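Local coordinates for protein AvrA (Salmonella typhimurium, PDB 6BE0) that probably transfers acetyl groups from acetyl-CoA to serine and threonine residues of target proteins, and binds inositol hexakisphosphate as YopJ-family effectors do, at residues Leu177-Phe189 / Leu232-Arg245. Numbering follows the deposited sequence.
Sequences LDIQRSSSECGIF and LPVSFYKHTQGAQR. With COA (coenzyme A), chain C; IHP (inositol hexakisphosphate), chain B.
Q241 reaches into the loop at R181 and S182 and is gripped there by both ends of its amide. OE1 takes the backbone N-H of R181 almost straight, in the carbonyl plane, at 2.6 Å from R181 N, and that of S182 from above the plane. NE2 donates to S182 OG (2.9 Å), whose own proton goes to the anti lone pair of E185 OE2; together these bonds fix the amide's rotation. Beside it, Q241 N binds I179 O (2.9 Å), and the edge of the F189 ring comes up to H239 O, with F189 CZ 3.3 Å away.

R245 grips the other end of the loop. Its chain leaves with CG anti to the backbone N and bends at chi2 (64°), bringing the guanidinium side-on to L177 O: NE and NH2 both donate to that one oxygen, NH2 at 2.9 Å and in the carbonyl plane. D229 holds NH2 as well, through a salt bridge. I179 CG2 rests on Y237 CD1 (3.8 Å).

Two ligands flank the contact. CB of R181 lies against the adenine of coenzyme A, while the N-terminus of helix 243-252 takes the ribose 3'-phosphate, Q244 N to O9A at 2.7 Å. H239 NE2 bonds inositol hexakisphosphate O23 at 2.8 Å. Pinned together by Q241 and R245, the two loops supply residues to both pockets of this YopJ-family acetyltransferase fold.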
ATOM      1  N   LEU A 177      -0.264   5.645   7.411  1.00 30.78           N
ATOM      2  CA  LEU A 177      -0.434   6.575   6.298  1.00 30.93           C
ATOM      3  C   LEU A 177      -1.731   7.369   6.425  1.00 31.87           C
ATOM      4  O   LEU A 177      -1.757   8.571   6.156  1.00 32.73           O
ATOM      5  CB  LEU A 177      -0.405   5.822   4.964  1.00 30.00           C
ATOM      6  CG  LEU A 177       0.907   5.115   4.606  1.00 29.26           C
ATOM      7  CD1 LEU A 177       0.806   4.482   3.226  1.00 28.66           C
ATOM      8  CD2 LEU A 177       2.097   6.065   4.667  1.00 29.76           C
ATOM      9  N   ASP A 178      -2.796   6.693   6.849  1.00 39.03           N
ATOM     10  CA  ASP A 178      -4.121   7.302   6.951  1.00 36.12           C
ATOM     11  C   ASP A 178      -4.502   8.001   5.650  1.00 36.88           C
ATOM     12  O   ASP A 178      -4.799   9.196   5.638  1.00 38.94           O
ATOM     13  CB  ASP A 178      -4.176   8.294   8.117  1.00 37.19           C
ATOM     14  CG  ASP A 178      -5.589   8.782   8.408  1.00 40.07           C
ATOM     15  OD1 ASP A 178      -6.551   8.022   8.159  1.00 38.97           O
ATOM     16  OD2 ASP A 178      -5.739   9.927   8.886  1.00 40.19           O
ATOM     17  N   ILE A 179      -4.469   7.249   4.553  1.00 33.80           N
ATOM     18  CA  ILE A 179      -4.904   7.752   3.255  1.00 34.72           C
ATOM     19  C   ILE A 179      -6.074   6.921   2.739  1.00 34.80           C
ATOM     20  O   ILE A 179      -6.788   7.343   1.831  1.00 35.93           O
ATOM     21  CB  ILE A 179      -3.761   7.738   2.224  1.00 34.55           C
ATOM     22  CG1 ILE A 179      -3.138   6.343   2.129  1.00 33.11           C
ATOM     23  CG2 ILE A 179      -2.707   8.771   2.604  1.00 39.51           C
ATOM     24  CD1 ILE A 179      -2.172   6.185   0.969  1.00 33.05           C
ATOM     25  N   GLN A 180      -6.262   5.738   3.319  1.00 32.41           N
ATOM     26  CA  GLN A 180      -7.451   4.939   3.052  1.00 32.46           C
ATOM     27  C   GLN A 180      -8.511   5.245   4.098  1.00 33.55           C
ATOM     28  O   GLN A 180      -8.234   5.227   5.298  1.00 36.06           O
ATOM     29  CB  GLN A 180      -7.136   3.441   3.054  1.00 31.92           C
ATOM     30  CG  GLN A 180      -8.371   2.564   2.855  1.00 31.18           C
ATOM     31  CD  GLN A 180      -8.111   1.102   3.137  1.00 30.94           C
ATOM     32  OE1 GLN A 180      -6.982   0.628   3.026  1.00 31.61           O
ATOM     33  NE2 GLN A 180      -9.161   0.378   3.513  1.00 37.23           N
ATOM     34  N   ARG A 181      -9.723   5.519   3.631  1.00 40.43           N
ATOM     35  CA  ARG A 181     -10.858   5.772   4.510  1.00 42.00           C
ATOM     36  C   ARG A 181     -12.030   4.876   4.124  1.00 41.90           C
ATOM     37  O   ARG A 181     -12.904   4.603   4.945  1.00 43.80           O
ATOM     38  CB  ARG A 181     -11.270   7.244   4.450  1.00 43.48           C
ATOM     39  CG  ARG A 181     -10.121   8.226   4.633  1.00 47.70           C
ATOM     40  CD  ARG A 181      -9.577   8.201   6.047  1.00 52.66           C
ATOM     41  NE  ARG A 181      -8.405   9.059   6.212  1.00 50.07           N
ATOM     42  CZ  ARG A 181      -8.437  10.389   6.204  1.00 47.01           C
ATOM     43  NH1 ARG A 181      -9.579  11.037   6.017  1.00 55.92           N
ATOM     44  NH2 ARG A 181      -7.318  11.076   6.374  1.00 51.04           N
ATOM     45  N   SER A 182     -12.049   4.425   2.872  1.00 33.74           N
ATOM     46  CA  SER A 182     -13.075   3.493   2.419  1.00 33.77           C
ATOM     47  C   SER A 182     -12.896   2.162   3.139  1.00 33.59           C
ATOM     48  O   SER A 182     -11.843   1.897   3.715  1.00 33.12           O
ATOM     49  CB  SER A 182     -13.018   3.310   0.902  1.00 32.92           C
ATOM     50  OG  SER A 182     -11.754   2.833   0.483  1.00 31.61           O
ATOM     51  N   SER A 183     -13.925   1.323   3.095  1.00 42.66           N
ATOM     52  CA  SER A 183     -14.029   0.189   4.008  1.00 46.53           C
ATOM     53  C   SER A 183     -13.304  -1.082   3.558  1.00 43.60           C
ATOM     54  O   SER A 183     -12.950  -1.915   4.392  1.00 42.99           O
ATOM     55  CB  SER A 183     -15.507  -0.139   4.237  1.00 48.29           C
ATOM     56  OG  SER A 183     -16.154  -0.452   3.015  1.00 58.40           O
ATOM     57  N   SER A 184     -13.078  -1.231   2.255  1.00 35.75           N
ATOM     58  CA  SER A 184     -12.648  -2.517   1.701  1.00 37.38           C
ATOM     59  C   SER A 184     -11.569  -2.413   0.619  1.00 34.20           C
ATOM     60  O   SER A 184     -11.465  -3.292  -0.236  1.00 33.90           O
ATOM     61  CB  SER A 184     -13.866  -3.249   1.129  1.00 37.85           C
ATOM     62  OG  SER A 184     -14.506  -2.463   0.139  1.00 48.10           O
ATOM     63  N   GLU A 185     -10.755  -1.361   0.671  1.00 31.14           N
ATOM     64  CA  GLU A 185      -9.776  -1.095  -0.385  1.00 30.84           C
ATOM     65  C   GLU A 185      -8.329  -1.351   0.049  1.00 31.42           C
ATOM     66  O   GLU A 185      -7.393  -0.850  -0.576  1.00 29.15           O
ATOM     67  CB  GLU A 185      -9.919   0.352  -0.873  1.00 30.21           C
ATOM     68  CG  GLU A 185     -11.063   0.567  -1.856  1.00 35.44           C
ATOM     69  CD  GLU A 185     -12.364  -0.049  -1.386  1.00 31.79           C
ATOM     70  OE1 GLU A 185     -12.773  -1.083  -1.955  1.00 32.09           O
ATOM     71  OE2 GLU A 185     -12.973   0.495  -0.442  1.00 32.45           O
ATOM     72  N   CYS A 186      -8.141  -2.141   1.102  1.00 29.14           N
ATOM     73  CA  CYS A 186      -6.801  -2.393   1.625  1.00 28.80           C
ATOM     74  C   CYS A 186      -5.898  -3.028   0.570  1.00 28.18           C
ATOM     75  O   CYS A 186      -4.727  -2.670   0.449  1.00 27.66           O
ATOM     76  CB  CYS A 186      -6.862  -3.287   2.870  1.00 29.82           C
ATOM     77  SG  CYS A 186      -7.620  -4.915   2.631  1.00 40.18           S
ATOM     78  N   GLY A 187      -6.450  -3.963  -0.195  1.00 28.51           N
ATOM     79  CA  GLY A 187      -5.695  -4.647  -1.229  1.00 28.37           C
ATOM     80  C   GLY A 187      -5.216  -3.733  -2.343  1.00 27.81           C
ATOM     81  O   GLY A 187      -4.068  -3.817  -2.771  1.00 27.59           O
ATOM     82  N   ILE A 188      -6.094  -2.853  -2.814  1.00 30.01           N
ATOM     83  CA  ILE A 188      -5.761  -1.959  -3.920  1.00 29.85           C
ATOM     84  C   ILE A 188      -4.683  -0.962  -3.510  1.00 29.39           C
ATOM     85  O   ILE A 188      -3.729  -0.732  -4.253  1.00 31.16           O
ATOM     86  CB  ILE A 188      -6.999  -1.183  -4.425  1.00 30.40           C
ATOM     87  CG1 ILE A 188      -8.157  -2.140  -4.723  1.00 31.10           C
ATOM     88  CG2 ILE A 188      -6.650  -0.361  -5.668  1.00 30.92           C
ATOM     89  CD1 ILE A 188      -7.834  -3.212  -5.751  1.00 33.02           C
ATOM     90  N   PHE A 189      -4.841  -0.371  -2.328  1.00 29.15           N
ATOM     91  CA  PHE A 189      -3.859   0.573  -1.810  1.00 30.75           C
ATOM     92  C   PHE A 189      -2.489  -0.084  -1.677  1.00 32.42           C
ATOM     93  O   PHE A 189      -1.479   0.487  -2.081  1.00 31.80           O
ATOM     94  CB  PHE A 189      -4.303   1.130  -0.455  1.00 29.29           C
ATOM     95  CG  PHE A 189      -5.157   2.363  -0.555  1.00 29.89           C
ATOM     96  CD1 PHE A 189      -4.577   3.619  -0.597  1.00 30.75           C
ATOM     97  CD2 PHE A 189      -6.539   2.268  -0.603  1.00 30.28           C
ATOM     98  CE1 PHE A 189      -5.357   4.756  -0.688  1.00 33.63           C
ATOM     99  CE2 PHE A 189      -7.324   3.401  -0.696  1.00 32.63           C
ATOM    100  CZ  PHE A 189      -6.731   4.647  -0.738  1.00 31.63           C
ATOM    101  N   LEU A 232       7.938  10.424   2.902  1.00 32.20           N
ATOM    102  CA  LEU A 232       7.442   9.779   1.689  1.00 29.18           C
ATOM    103  C   LEU A 232       7.142  10.763   0.557  1.00 33.77           C
ATOM    104  O   LEU A 232       6.757  11.906   0.807  1.00 37.09           O
ATOM    105  CB  LEU A 232       6.189   8.967   2.020  1.00 26.44           C
ATOM    106  CG  LEU A 232       6.394   7.933   3.131  1.00 27.71           C
ATOM    107  CD1 LEU A 232       5.088   7.234   3.477  1.00 23.74           C
ATOM    108  CD2 LEU A 232       7.456   6.913   2.734  1.00 23.24           C
ATOM    109  N   PRO A 233       7.319  10.312  -0.698  1.00 36.41           N
ATOM    110  CA  PRO A 233       7.126  11.163  -1.877  1.00 38.02           C
ATOM    111  C   PRO A 233       5.657  11.337  -2.255  1.00 39.08           C
ATOM    112  O   PRO A 233       4.791  10.660  -1.703  1.00 39.15           O
ATOM    113  CB  PRO A 233       7.886  10.411  -2.968  1.00 34.95           C
ATOM    114  CG  PRO A 233       7.742   8.983  -2.588  1.00 34.59           C
ATOM    115  CD  PRO A 233       7.748   8.952  -1.080  1.00 33.21           C
ATOM    116  N   VAL A 234       5.396  12.235  -3.201  1.00 42.87           N
ATOM    117  CA  VAL A 234       4.036  12.622  -3.565  1.00 43.69           C
ATOM    118  C   VAL A 234       3.242  11.469  -4.174  1.00 40.85           C
ATOM    119  O   VAL A 234       2.033  11.362  -3.967  1.00 40.87           O
ATOM    120  CB  VAL A 234       4.050  13.799  -4.569  1.00 45.76           C
ATOM    121  CG1 VAL A 234       2.632  14.266  -4.883  1.00 52.69           C
ATOM    122  CG2 VAL A 234       4.879  14.956  -4.023  1.00 53.43           C
ATOM    123  N   SER A 235       3.925  10.607  -4.919  1.00 47.33           N
ATOM    124  CA  SER A 235       3.267   9.540  -5.670  1.00 44.17           C
ATOM    125  C   SER A 235       2.517   8.551  -4.775  1.00 40.02           C
ATOM    126  O   SER A 235       1.676   7.790  -5.252  1.00 43.06           O
ATOM    127  CB  SER A 235       4.295   8.787  -6.514  1.00 41.83           C
ATOM    128  OG  SER A 235       5.286   8.192  -5.698  1.00 39.12           O
ATOM    129  N   PHE A 236       2.821   8.566  -3.481  1.00 40.93           N
ATOM    130  CA  PHE A 236       2.163   7.678  -2.527  1.00 37.95           C
ATOM    131  C   PHE A 236       0.750   8.144  -2.181  1.00 38.75           C
ATOM    132  O   PHE A 236      -0.067   7.358  -1.699  1.00 39.16           O
ATOM    133  CB  PHE A 236       2.995   7.574  -1.247  1.00 35.78           C
ATOM    134  CG  PHE A 236       4.116   6.578  -1.331  1.00 35.20           C
ATOM    135  CD1 PHE A 236       4.981   6.578  -2.411  1.00 39.20           C
ATOM    136  CD2 PHE A 236       4.310   5.650  -0.323  1.00 32.70           C
ATOM    137  CE1 PHE A 236       6.012   5.663  -2.490  1.00 34.11           C
ATOM    138  CE2 PHE A 236       5.341   4.734  -0.396  1.00 35.52           C
ATOM    139  CZ  PHE A 236       6.193   4.741  -1.480  1.00 31.54           C
ATOM    140  N   TYR A 237       0.467   9.419  -2.435  1.00 36.08           N
ATOM    141  CA  TYR A 237      -0.768  10.049  -1.974  1.00 35.25           C
ATOM    142  C   TYR A 237      -1.765  10.326  -3.094  1.00 36.02           C
ATOM    143  O   TYR A 237      -2.700  11.106  -2.919  1.00 35.17           O
ATOM    144  CB  TYR A 237      -0.435  11.356  -1.256  1.00 35.88           C
ATOM    145  CG  TYR A 237       0.424  11.154  -0.038  1.00 35.19           C
ATOM    146  CD1 TYR A 237      -0.130  11.166   1.234  1.00 34.35           C
ATOM    147  CD2 TYR A 237       1.789  10.935  -0.158  1.00 36.41           C
ATOM    148  CE1 TYR A 237       0.653  10.974   2.353  1.00 36.22           C
ATOM    149  CE2 TYR A 237       2.579  10.740   0.955  1.00 35.89           C
ATOM    150  CZ  TYR A 237       2.007  10.761   2.208  1.00 34.87           C
ATOM    151  OH  TYR A 237       2.790  10.570   3.321  1.00 40.73           O
ATOM    152  N   LYS A 238      -1.573   9.685  -4.240  1.00 35.72           N
ATOM    153  CA  LYS A 238      -2.440   9.928  -5.385  1.00 35.69           C
ATOM    154  C   LYS A 238      -3.868   9.453  -5.123  1.00 33.83           C
ATOM    155  O   LYS A 238      -4.824  10.044  -5.626  1.00 35.62           O
ATOM    156  CB  LYS A 238      -1.879   9.240  -6.627  1.00 36.21           C
ATOM    157  CG  LYS A 238      -0.508   9.755  -7.043  1.00 38.98           C
ATOM    158  CD  LYS A 238       0.022   9.029  -8.271  1.00 40.72           C
ATOM    159  CE  LYS A 238      -0.853   9.279  -9.490  1.00 41.57           C
ATOM    160  NZ  LYS A 238      -0.247   8.736 -10.733  1.00 41.80           N
ATOM    161  N   HIS A 239      -4.003   8.395  -4.329  1.00 35.49           N
ATOM    162  CA  HIS A 239      -5.312   7.811  -4.035  1.00 36.55           C
ATOM    163  C   HIS A 239      -5.851   8.238  -2.674  1.00 33.17           C
ATOM    164  O   HIS A 239      -6.803   7.640  -2.173  1.00 33.50           O
ATOM    165  CB  HIS A 239      -5.237   6.283  -4.092  1.00 31.23           C
ATOM    166  CG  HIS A 239      -4.836   5.746  -5.430  1.00 32.31           C
ATOM    167  ND1 HIS A 239      -5.658   5.811  -6.534  1.00 32.97           N
ATOM    168  CD2 HIS A 239      -3.701   5.131  -5.841  1.00 32.35           C
ATOM    169  CE1 HIS A 239      -5.048   5.263  -7.568  1.00 37.06           C
ATOM    170  NE2 HIS A 239      -3.859   4.842  -7.175  1.00 38.19           N
ATOM    171  N   THR A 240      -5.246   9.264  -2.078  1.00 35.52           N
ATOM    172  CA  THR A 240      -5.682   9.754  -0.772  1.00 37.94           C
ATOM    173  C   THR A 240      -7.173  10.057  -0.774  1.00 38.37           C
ATOM    174  O   THR A 240      -7.670  10.786  -1.632  1.00 43.00           O
ATOM    175  CB  THR A 240      -4.920  11.025  -0.351  1.00 37.97           C
ATOM    176  OG1 THR A 240      -3.512  10.776  -0.388  1.00 37.71           O
ATOM    177  CG2 THR A 240      -5.316  11.449   1.060  1.00 41.19           C
ATOM    178  N   GLN A 241      -7.878   9.484   0.196  1.00 37.04           N
ATOM    179  CA  GLN A 241      -9.321   9.636   0.303  1.00 40.83           C
ATOM    180  C   GLN A 241      -9.671  10.677   1.360  1.00 41.97           C
ATOM    181  O   GLN A 241     -10.171  10.345   2.431  1.00 47.97           O
ATOM    182  CB  GLN A 241      -9.967   8.288   0.629  1.00 38.97           C
ATOM    183  CG  GLN A 241      -9.867   7.288  -0.515  1.00 37.39           C
ATOM    184  CD  GLN A 241     -10.262   5.881  -0.117  1.00 37.20           C
ATOM    185  OE1 GLN A 241     -10.072   5.467   1.027  1.00 36.82           O
ATOM    186  NE2 GLN A 241     -10.815   5.133  -1.065  1.00 39.53           N
ATOM    187  N   GLY A 242      -9.403  11.940   1.047  1.00 43.10           N
ATOM    188  CA  GLY A 242      -9.666  13.027   1.972  1.00 47.34           C
ATOM    189  C   GLY A 242      -8.919  14.290   1.585  1.00 47.06           C
ATOM    190  O   GLY A 242      -7.689  14.308   1.550  1.00 51.41           O
ATOM    191  N   ALA A 243      -9.669  15.348   1.292  1.00 53.76           N
ATOM    192  CA  ALA A 243      -9.080  16.625   0.910  1.00 54.39           C
ATOM    193  C   ALA A 243      -8.251  17.206   2.053  1.00 57.33           C
ATOM    194  O   ALA A 243      -7.175  17.764   1.831  1.00 55.58           O
ATOM    195  CB  ALA A 243     -10.166  17.604   0.493  1.00 57.96           C
ATOM    196  N   GLN A 244      -8.758  17.070   3.273  1.00 61.07           N
ATOM    197  CA  GLN A 244      -8.050  17.546   4.454  1.00 62.33           C
ATOM    198  C   GLN A 244      -6.722  16.816   4.606  1.00 59.33           C
ATOM    199  O   GLN A 244      -5.707  17.421   4.949  1.00 61.59           O
ATOM    200  CB  GLN A 244      -8.904  17.355   5.710  1.00 65.95           C
ATOM    201  CG  GLN A 244      -8.239  17.825   6.999  1.00 69.78           C
ATOM    202  CD  GLN A 244      -7.933  19.312   6.992  1.00 77.27           C
ATOM    203  OE1 GLN A 244      -8.719  20.118   6.492  1.00 80.51           O
ATOM    204  NE2 GLN A 244      -6.782  19.682   7.542  1.00 77.62           N
ATOM    205  N   ARG A 245      -6.736  15.513   4.349  1.00 46.98           N
ATOM    206  CA  ARG A 245      -5.535  14.694   4.469  1.00 43.79           C
ATOM    207  C   ARG A 245      -4.460  15.140   3.482  1.00 42.85           C
ATOM    208  O   ARG A 245      -3.270  15.130   3.799  1.00 41.96           O
ATOM    209  CB  ARG A 245      -5.874  13.219   4.247  1.00 40.91           C
ATOM    210  CG  ARG A 245      -4.694  12.266   4.379  1.00 37.85           C
ATOM    211  CD  ARG A 245      -4.113  12.242   5.784  1.00 38.51           C
ATOM    212  NE  ARG A 245      -2.880  11.459   5.838  1.00 35.91           N
ATOM    213  CZ  ARG A 245      -1.668  11.941   5.579  1.00 35.47           C
ATOM    214  NH1 ARG A 245      -1.505  13.216   5.249  1.00 37.54           N
ATOM    215  NH2 ARG A 245      -0.610  11.146   5.652  1.00 33.32           N
TER
HETATM  216  N1A COA C 302     -14.693   7.027   0.864  1.00 46.94           N
HETATM  217  C2A COA C 302     -13.986   8.171   0.621  1.00 45.68           C
HETATM  218  N3A COA C 302     -13.691   9.026   1.645  1.00 50.04           N
HETATM  219  C4A COA C 302     -14.099   8.747   2.922  1.00 52.71           C
HETATM  220  C5A COA C 302     -14.796   7.617   3.170  1.00 41.56           C
HETATM  221  C6A COA C 302     -15.091   6.753   2.122  1.00 38.20           C
HETATM  222  N6A COA C 302     -15.719   5.531   1.732  1.00 48.94           N
HETATM  223  N7A COA C 302     -15.076   7.573   4.504  1.00 54.56           N
HETATM  224  C8A COA C 302     -14.546   8.684   5.077  1.00 59.47           C
HETATM  225  N9A COA C 302     -13.945   9.413   4.109  1.00 62.41           N
HETATM  226  C1B COA C 302     -13.254  10.652   4.243  1.00 58.69           C
HETATM  227  C2B COA C 302     -13.964  11.643   3.749  1.00 63.90           C
HETATM  228  O2B COA C 302     -13.537  11.943   2.393  1.00 84.53           O
HETATM  229  C3B COA C 302     -13.678  12.902   4.730  1.00 82.50           C
HETATM  230  O3B COA C 302     -12.403  13.481   4.451  1.00 84.10           O
HETATM  231  P3B COA C 302     -12.328  15.006   3.933  1.00 67.69           P
HETATM  232  O7A COA C 302     -12.849  15.088   2.516  1.00 52.49           O
HETATM  233  O8A COA C 302     -13.161  15.889   4.829  1.00 77.48           O
HETATM  234  O9A COA C 302     -10.892  15.482   3.966  1.00 71.68           O
HETATM  235  C4B COA C 302     -13.684  12.368   5.974  1.00 85.62           C
HETATM  236  O4B COA C 302     -13.066  10.988   5.789  1.00 77.01           O
HETATM  237  C5B COA C 302     -15.108  12.252   6.497  1.00 93.33           C
HETATM  238  O5B COA C 302     -15.125  11.482   7.693  1.00 81.09           O
HETATM  239  P1A COA C 302     -15.446  12.204   9.086  1.00123.16           P
HETATM  240  O1A COA C 302     -15.035  13.667   9.026  1.00117.40           O
HETATM  241  O2A COA C 302     -16.934  12.096   9.372  1.00129.07           O
HETATM  242  O3A COA C 302     -14.641  11.480  10.244  1.00 91.01           O
HETATM  243  C1  IHP B 301       1.281   4.680 -13.830  1.00 78.54           C
HETATM  244  C2  IHP B 301       0.447   4.144 -12.672  1.00 69.88           C
HETATM  245  C3  IHP B 301      -0.773   5.015 -12.426  1.00 67.42           C
HETATM  246  C4  IHP B 301      -1.582   5.180 -13.696  1.00 79.01           C
HETATM  247  C5  IHP B 301      -0.728   5.899 -14.724  1.00 73.21           C
HETATM  248  C6  IHP B 301       0.489   5.057 -15.080  1.00 78.55           C
HETATM  249  O11 IHP B 301       2.268   3.714 -14.148  1.00 69.77           O
HETATM  250  P1  IHP B 301       3.759   3.969 -13.641  1.00 75.18           P
HETATM  251  O21 IHP B 301       4.364   2.661 -13.183  1.00 93.13           O
HETATM  252  O31 IHP B 301       3.774   4.939 -12.479  1.00 74.01           O
HETATM  253  O41 IHP B 301       4.576   4.528 -14.776  1.00 86.31           O
HETATM  254  O12 IHP B 301       0.055   2.778 -12.931  1.00 69.12           O
HETATM  255  P2  IHP B 301       0.569   1.615 -11.987  1.00 49.55           P
HETATM  256  O22 IHP B 301       2.071   1.667 -11.844  1.00 36.70           O
HETATM  257  O32 IHP B 301      -0.043   1.735 -10.612  1.00 53.55           O
HETATM  258  O42 IHP B 301       0.185   0.279 -12.584  1.00 27.05           O
HETATM  259  O13 IHP B 301      -1.571   4.449 -11.385  1.00 55.70           O
HETATM  260  P3  IHP B 301      -1.658   5.194  -9.980  1.00 49.28           P
HETATM  261  O23 IHP B 301      -1.664   4.177  -8.865  1.00 38.31           O
HETATM  262  O33 IHP B 301      -0.486   6.128  -9.785  1.00 28.69           O
HETATM  263  O43 IHP B 301      -2.936   5.990  -9.912  1.00 37.48           O
HETATM  264  O14 IHP B 301      -2.823   5.859 -13.428  1.00100.62           O
HETATM  265  P4  IHP B 301      -2.944   7.423 -13.053  1.00 55.44           P
HETATM  266  O24 IHP B 301      -3.900   7.584 -11.893  1.00 41.12           O
HETATM  267  O34 IHP B 301      -1.609   8.019 -12.667  1.00 48.71           O
HETATM  268  O44 IHP B 301      -3.511   8.182 -14.222  1.00 48.35           O
HETATM  269  O15 IHP B 301      -1.469   6.210 -15.905  1.00 75.85           O
HETATM  270  P5  IHP B 301      -1.089   7.514 -16.720  1.00 52.27           P
HETATM  271  O25 IHP B 301       0.282   8.005 -16.308  1.00 33.57           O
HETATM  272  O35 IHP B 301      -1.084   7.190 -18.193  1.00 41.35           O
HETATM  273  O45 IHP B 301      -2.092   8.612 -16.464  1.00 47.66           O
HETATM  274  O16 IHP B 301       0.091   3.892 -15.801  1.00 80.80           O
HETATM  275  P6  IHP B 301       0.814   3.544 -17.143  1.00 54.83           P
HETATM  276  O26 IHP B 301       0.050   2.464 -17.866  1.00 38.91           O
HETATM  277  O36 IHP B 301       0.894   4.767 -18.019  1.00 57.44           O
HETATM  278  O46 IHP B 301       2.210   3.039 -16.869  1.00 45.69           O